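Local atomic coordinates of peptide ABC transporter, peptide-binding protein (Thermus thermophilus, PDB entry 2D5W), a protein that binds oligopeptides, captured here with a pentapeptide, and probably delivers them to an ABC transporter for uptake into the cell. Residues I302-D307 / L545-R550; A352-A357 / R533-W538. All blocks are in the same frame, centred on the assembly; numbering follows the deposited sequence.

Both contacts are buried and hold different but adjoining elements: strand 544-557 of contact 1 comes soon after helix 524-541 of contact 2 in the chain, and the loop 352-357 lies between the two. Contact 1 lies deeper, about 13 Å from the centre of the chain against about 19 Å for contact 2, measured from their centres. It joins two strands of one sheet, chiefly by backbone hydrogen bonds, with a salt bridge added; contact 2 sets an irregular loop on a helix by indole packing and one side-chain hydrogen bond. They meet where Leu547 O lies 2.9 Å from Ala352 N, probably a hydrogen bond.

Contact 1: residues I302-D307 / L545-R550; sequences IWEHID and LPLYFR
Glu304 lays its aliphatic stem on the ring of Tyr548 and reaches past it to the guanidinium of Arg550. CB sits over the ring centre, 3.8 Å from the Tyr548 centroid, a CH-pi contact that suits a long side chain with an apolar shaft. CG lies anti to the backbone N (chi1 -172°) and the chain bends at CG, which turns the carboxylate toward the arginine. There Arg550 NH2 gives a salt bridge to Glu304 OE2 at 3.0 Å, meeting it on the syn side but 33° out of the carboxylate plane, while Ile302 CG2 packs at 3.8 Å on Arg550 CB. On the other face of the sheet Trp303 meets Pro546 CB at its edge, 3.5 Å from NE1, and its CD1 touches Phe549 CE1 obliquely. These side chains are positioned by an antiparallel pairing of strands 293-308 and 544-557, tied at one end by Arg550 N to Ile302 O and at the other by Leu545 N to Ile306 O, at 2.8 Å. Between them Leu547 and Tyr548 form a classic bulge opposite Glu304, whose O accepts both their N-H groups, from Leu547 N at 2.9 Å and Tyr548 N at 3.3 Å. Arg418 forms a second salt bridge, through NE, to Glu304 OE1, and Ile302 packs on a basic side chain of the bound peptide. The Glu465 carboxylate also lies near OE1, so two acids and two arginines cluster. A leucine in place of Glu304 would probably leave the closely spaced Arg418 and Arg550 without this counter-ion. The buried carboxylate therefore probably offsets part of their positive charge.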
loop_
_atom_site.group_PDB
_atom_site.type_symbol
_atom_site.label_atom_id
_atom_site.label_comp_id
_atom_site.label_asym_id
_atom_site.label_seq_id
_atom_site.Cartn_x
_atom_site.Cartn_y
_atom_site.Cartn_z
ATOM N N ILE A 302 7.031 -5.867 -3.288
ATOM C CA ILE A 302 5.722 -6.472 -3.075
ATOM C C ILE A 302 5.958 -7.724 -2.243
ATOM O O ILE A 302 6.476 -8.731 -2.733
ATOM C CB ILE A 302 5.086 -6.837 -4.427
ATOM C CG1 ILE A 302 5.135 -5.620 -5.359
ATOM C CG2 ILE A 302 3.644 -7.282 -4.219
ATOM C CD1 ILE A 302 4.954 -5.956 -6.825
ATOM N N TRP A 303 5.551 -7.658 -0.984
ATOM C CA TRP A 303 5.800 -8.737 -0.044
ATOM C C TRP A 303 4.568 -9.521 0.384
ATOM O O TRP A 303 3.771 -9.048 1.203
ATOM C CB TRP A 303 6.519 -8.138 1.172
ATOM C CG TRP A 303 6.836 -9.092 2.274
ATOM C CD1 TRP A 303 7.597 -10.223 2.196
ATOM C CD2 TRP A 303 6.430 -8.973 3.640
ATOM N NE1 TRP A 303 7.688 -10.818 3.433
ATOM C CE2 TRP A 303 6.981 -10.070 4.338
ATOM C CE3 TRP A 303 5.653 -8.044 4.343
ATOM C CZ2 TRP A 303 6.778 -10.263 5.708
ATOM C CZ3 TRP A 303 5.452 -8.235 5.702
ATOM C CH2 TRP A 303 6.012 -9.337 6.371
ATOM N N GLU A 304 4.417 -10.716 -0.184
ATOM C CA GLU A 304 3.302 -11.595 0.162
ATOM C C GLU A 304 3.663 -12.187 1.524
ATOM O O GLU A 304 4.759 -12.726 1.712
ATOM C CB GLU A 304 3.143 -12.703 -0.882
ATOM C CG GLU A 304 1.887 -13.558 -0.694
ATOM C CD GLU A 304 0.594 -12.855 -1.094
ATOM O OE1 GLU A 304 -0.488 -13.411 -0.798
ATOM O OE2 GLU A 304 0.645 -11.766 -1.707
ATOM N N HIS A 305 2.733 -12.097 2.467
ATOM C CA HIS A 305 3.006 -12.547 3.823
ATOM C C HIS A 305 1.710 -12.892 4.543
ATOM O O HIS A 305 0.615 -12.684 4.015
ATOM C CB HIS A 305 3.675 -11.407 4.586
ATOM C CG HIS A 305 2.764 -10.240 4.798
ATOM N ND1 HIS A 305 2.396 -9.390 3.776
ATOM C CD2 HIS A 305 2.045 -9.859 5.881
ATOM C CE1 HIS A 305 1.484 -8.542 4.220
ATOM N NE2 HIS A 305 1.252 -8.808 5.493
ATOM N N ILE A 306 1.846 -13.399 5.764
ATOM C CA ILE A 306 0.693 -13.722 6.583
ATOM C C ILE A 306 0.831 -13.009 7.920
ATOM O O ILE A 306 1.735 -13.307 8.702
ATOM C CB ILE A 306 0.566 -15.243 6.844
ATOM C CG1 ILE A 306 0.550 -15.998 5.511
ATOM C CG2 ILE A 306 -0.717 -15.528 7.623
ATOM C CD1 ILE A 306 0.371 -17.505 5.649
ATOM N N ASP A 307 -0.042 -12.040 8.168
ATOM C CA ASP A 307 -0.015 -11.350 9.441
ATOM C C ASP A 307 -0.665 -12.255 10.476
ATOM O O ASP A 307 -1.492 -13.114 10.146
ATOM C CB ASP A 307 -0.732 -10.005 9.345
ATOM C CG ASP A 307 0.178 -8.917 8.824
ATOM O OD1 ASP A 307 -0.122 -8.343 7.757
ATOM O OD2 ASP A 307 1.210 -8.647 9.482
ATOM N N LEU A 545 4.462 -13.867 9.013
ATOM C CA LEU A 545 5.116 -14.958 8.306
ATOM C C LEU A 545 5.412 -14.530 6.879
ATOM O O LEU A 545 4.496 -14.264 6.099
ATOM C CB LEU A 545 4.223 -16.201 8.305
ATOM C CG LEU A 545 3.655 -16.620 9.666
ATOM C CD1 LEU A 545 2.859 -17.907 9.512
ATOM C CD2 LEU A 545 4.785 -16.817 10.665
ATOM N N PRO A 546 6.700 -14.435 6.521
ATOM C CA PRO A 546 7.034 -14.029 5.154
ATOM C C PRO A 546 6.786 -15.185 4.192
ATOM O O PRO A 546 7.118 -16.329 4.504
ATOM C CB PRO A 546 8.511 -13.667 5.264
ATOM C CG PRO A 546 9.017 -14.672 6.271
ATOM C CD PRO A 546 7.914 -14.717 7.314
ATOM N N LEU A 547 6.188 -14.898 3.038
ATOM C CA LEU A 547 5.934 -15.956 2.066
ATOM C C LEU A 547 6.847 -15.831 0.846
ATOM O O LEU A 547 7.752 -16.644 0.668
ATOM C CB LEU A 547 4.455 -15.972 1.647
ATOM C CG LEU A 547 3.460 -16.330 2.763
ATOM C CD1 LEU A 547 2.058 -16.425 2.178
ATOM C CD2 LEU A 547 3.850 -17.652 3.423
ATOM N N TYR A 548 6.628 -14.820 0.009
ATOM C CA TYR A 548 7.469 -14.628 -1.168
ATOM C C TYR A 548 7.425 -13.198 -1.690
ATOM O O TYR A 548 6.510 -12.437 -1.372
ATOM C CB TYR A 548 7.078 -15.609 -2.291
ATOM C CG TYR A 548 5.609 -15.630 -2.672
ATOM C CD1 TYR A 548 4.714 -16.508 -2.054
ATOM C CD2 TYR A 548 5.119 -14.788 -3.669
ATOM C CE1 TYR A 548 3.365 -16.543 -2.429
ATOM C CE2 TYR A 548 3.778 -14.816 -4.045
ATOM C CZ TYR A 548 2.910 -15.692 -3.426
ATOM O OH TYR A 548 1.588 -15.709 -3.816
ATOM N N PHE A 549 8.435 -12.832 -2.477
ATOM C CA PHE A 549 8.514 -11.500 -3.072
ATOM C C PHE A 549 7.939 -11.604 -4.480
ATOM O O PHE A 549 8.279 -12.512 -5.237
ATOM C CB PHE A 549 9.963 -11.011 -3.127
ATOM C CG PHE A 549 10.584 -10.799 -1.772
ATOM C CD1 PHE A 549 10.047 -9.876 -0.883
ATOM C CD2 PHE A 549 11.717 -11.512 -1.397
ATOM C CE1 PHE A 549 10.635 -9.667 0.367
ATOM C CE2 PHE A 549 12.309 -11.308 -0.154
ATOM C CZ PHE A 549 11.768 -10.385 0.727
ATOM N N ARG A 550 7.077 -10.658 -4.827
ATOM C CA ARG A 550 6.394 -10.666 -6.114
ATOM C C ARG A 550 6.874 -9.692 -7.171
ATOM O O ARG A 550 7.537 -8.699 -6.880
ATOM C CB ARG A 550 4.901 -10.414 -5.884
ATOM C CG ARG A 550 4.214 -11.516 -5.110
ATOM C CD ARG A 550 2.832 -11.115 -4.629
ATOM N NE ARG A 550 1.961 -10.672 -5.713
ATOM C CZ ARG A 550 0.681 -10.366 -5.546
ATOM N NH1 ARG A 550 -0.052 -9.969 -6.579
ATOM N NH2 ARG A 550 0.132 -10.457 -4.340
#

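Contact 2: residues A352-A357 / R533-W538; sequences AHTWIA and RAQEIW
Thr354 and Gln535 bring the two backbones nearest, their CA atoms 6.4 Å apart, where the irregular loop 352-357 meets helix 524-541. Thr354 OG1 donates to Gln535 OE1 at 2.7 Å, in the plane of the amide and on a lone pair, the C=O...donor angle being 113°. Threonine suits the spot because its hydroxyl, anti to the backbone N (chi1 -180°), reaches the amide, while the side chain also touches Phe363. Gln535, extended beyond CG, also accepts from Asn364 N and donates through NE2 to Leu362 O and Phe531 O, so both ends of its buried amide are engaged. Ile356 CD1 lies against the amide, 3.8 Å from Gln535 NE2, its chain at about a right angle to the glutamine's. On the neighbouring turn of the helix, Trp538 receives Trp355 CE3 over one face, 3.6 Å from Trp538 CD1; the rings meet obliquely, planes at 46°. Trp355 CZ3 meets Gln535 CG at 3.6 Å, so one indole spans two helix residues. Ile356 CG1 lies on a face of the Trp355 ring, Phe479 meets both indoles edge-to-face, and Glu474 accepts from Trp355 NE1, giving the indole N-H of this buried ring a partner. Flat indoles thus provide broad apolar packing, while the fully engaged glutamine amide gives the loop a directional hold on the helix and is likely to favour a single rotation of that amide.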
loop_
_atom_site.group_PDB
_atom_site.type_symbol
_atom_site.label_atom_id
_atom_site.label_comp_id
_atom_site.label_asym_id
_atom_site.label_seq_id
_atom_site.Cartn_x
_atom_site.Cartn_y
_atom_site.Cartn_z
ATOM N N ALA A 352 10.462 -15.496 0.676
ATOM C CA ALA A 352 10.939 -14.347 1.434
ATOM C C ALA A 352 11.183 -14.762 2.880
ATOM O O ALA A 352 10.435 -15.574 3.431
ATOM C CB ALA A 352 9.907 -13.232 1.383
ATOM N N HIS A 353 12.219 -14.186 3.490
ATOM C CA HIS A 353 12.578 -14.488 4.875
ATOM C C HIS A 353 12.589 -13.225 5.729
ATOM O O HIS A 353 12.801 -13.282 6.942
ATOM C CB HIS A 353 13.956 -15.146 4.914
ATOM C CG HIS A 353 14.055 -16.370 4.064
ATOM N ND1 HIS A 353 13.428 -17.554 4.390
ATOM C CD2 HIS A 353 14.668 -16.584 2.877
ATOM C CE1 HIS A 353 13.652 -18.444 3.439
ATOM N NE2 HIS A 353 14.401 -17.880 2.509
ATOM N N THR A 354 12.366 -12.089 5.073
ATOM C CA THR A 354 12.331 -10.782 5.719
ATOM C C THR A 354 11.221 -9.969 5.042
ATOM O O THR A 354 10.626 -10.444 4.075
ATOM C CB THR A 354 13.705 -10.082 5.592
ATOM O OG1 THR A 354 13.654 -8.806 6.232
ATOM C CG2 THR A 354 14.097 -9.914 4.135
ATOM N N TRP A 355 10.932 -8.764 5.536
ATOM C CA TRP A 355 9.853 -7.950 4.963
ATOM C C TRP A 355 10.289 -6.952 3.900
ATOM O O TRP A 355 9.443 -6.380 3.210
ATOM C CB TRP A 355 9.093 -7.211 6.077
ATOM C CG TRP A 355 9.721 -5.908 6.518
ATOM C CD1 TRP A 355 9.466 -4.660 6.015
ATOM C CD2 TRP A 355 10.734 -5.737 7.518
ATOM N NE1 TRP A 355 10.261 -3.727 6.636
ATOM C CE2 TRP A 355 11.050 -4.359 7.561
ATOM C CE3 TRP A 355 11.409 -6.612 8.378
ATOM C CZ2 TRP A 355 12.012 -3.838 8.432
ATOM C CZ3 TRP A 355 12.366 -6.093 9.244
ATOM C CH2 TRP A 355 12.659 -4.718 9.261
ATOM N N ILE A 356 11.597 -6.749 3.763
ATOM C CA ILE A 356 12.135 -5.810 2.781
ATOM C C ILE A 356 12.546 -6.560 1.515
ATOM O O ILE A 356 13.378 -7.462 1.567
ATOM C CB ILE A 356 13.359 -5.055 3.358
ATOM C CG1 ILE A 356 12.936 -4.261 4.598
ATOM C CG2 ILE A 356 13.948 -4.130 2.300
ATOM C CD1 ILE A 356 14.069 -3.512 5.278
ATOM N N ALA A 357 11.960 -6.186 0.380
ATOM C CA ALA A 357 12.253 -6.843 -0.891
ATOM C C ALA A 357 13.657 -6.543 -1.408
ATOM O O ALA A 357 14.216 -5.479 -1.136
ATOM C CB ALA A 357 11.214 -6.436 -1.936
ATOM N N ARG A 533 20.467 -5.504 11.229
ATOM C CA ARG A 533 20.350 -6.013 12.588
ATOM C C ARG A 533 18.871 -6.113 12.954
ATOM O O ARG A 533 18.447 -7.073 13.594
ATOM C CB ARG A 533 21.089 -5.096 13.570
ATOM C CG ARG A 533 22.487 -4.697 13.100
ATOM C CD ARG A 533 23.221 -5.868 12.457
ATOM N NE ARG A 533 24.259 -5.419 11.530
ATOM C CZ ARG A 533 24.896 -6.218 10.680
ATOM N NH1 ARG A 533 25.827 -5.724 9.873
ATOM N NH2 ARG A 533 24.600 -7.511 10.630
ATOM N N ALA A 534 18.082 -5.126 12.535
ATOM C CA ALA A 534 16.651 -5.142 12.816
ATOM C C ALA A 534 15.993 -6.353 12.151
ATOM O O ALA A 534 15.118 -6.993 12.737
ATOM C CB ALA A 534 16.001 -3.853 12.322
ATOM N N GLN A 535 16.415 -6.669 10.931
ATOM C CA GLN A 535 15.851 -7.811 10.216
ATOM C C GLN A 535 16.226 -9.139 10.874
ATOM O O GLN A 535 15.450 -10.092 10.835
ATOM C CB GLN A 535 16.286 -7.788 8.747
ATOM C CG GLN A 535 15.623 -6.669 7.945
ATOM C CD GLN A 535 16.189 -6.525 6.544
ATOM O OE1 GLN A 535 15.853 -7.283 5.632
ATOM N NE2 GLN A 535 17.071 -5.547 6.371
ATOM N N GLU A 536 17.408 -9.201 11.483
ATOM C CA GLU A 536 17.837 -10.420 12.167
ATOM C C GLU A 536 16.893 -10.687 13.342
ATOM O O GLU A 536 16.451 -11.818 13.553
ATOM C CB GLU A 536 19.274 -10.275 12.679
ATOM C CG GLU A 536 20.349 -10.302 11.598
ATOM C CD GLU A 536 20.715 -11.710 11.148
ATOM O OE1 GLU A 536 21.564 -11.841 10.241
ATOM O OE2 GLU A 536 20.165 -12.688 11.699
ATOM N N ILE A 537 16.589 -9.642 14.105
ATOM C CA ILE A 537 15.686 -9.770 15.242
ATOM C C ILE A 537 14.289 -10.142 14.748
ATOM O O ILE A 537 13.633 -11.025 15.298
ATOM C CB ILE A 537 15.612 -8.447 16.033
ATOM C CG1 ILE A 537 16.959 -8.177 16.708
ATOM C CG2 ILE A 537 14.494 -8.509 17.064
ATOM C CD1 ILE A 537 17.073 -6.800 17.323
ATOM N N TRP A 538 13.846 -9.464 13.694
ATOM C CA TRP A 538 12.536 -9.704 13.100
ATOM C C TRP A 538 12.373 -11.179 12.722
ATOM O O TRP A 538 11.348 -11.797 13.016
ATOM C CB TRP A 538 12.381 -8.824 11.852
ATOM C CG TRP A 538 11.021 -8.854 11.209
ATOM C CD1 TRP A 538 10.008 -7.955 11.388
ATOM C CD2 TRP A 538 10.531 -9.832 10.283
ATOM N NE1 TRP A 538 8.917 -8.309 10.628
ATOM C CE2 TRP A 538 9.211 -9.460 9.941
ATOM C CE3 TRP A 538 11.079 -10.987 9.707
ATOM C CZ2 TRP A 538 8.429 -10.203 9.050
ATOM C CZ3 TRP A 538 10.301 -11.725 8.821
ATOM C CH2 TRP A 538 8.990 -11.330 8.502
#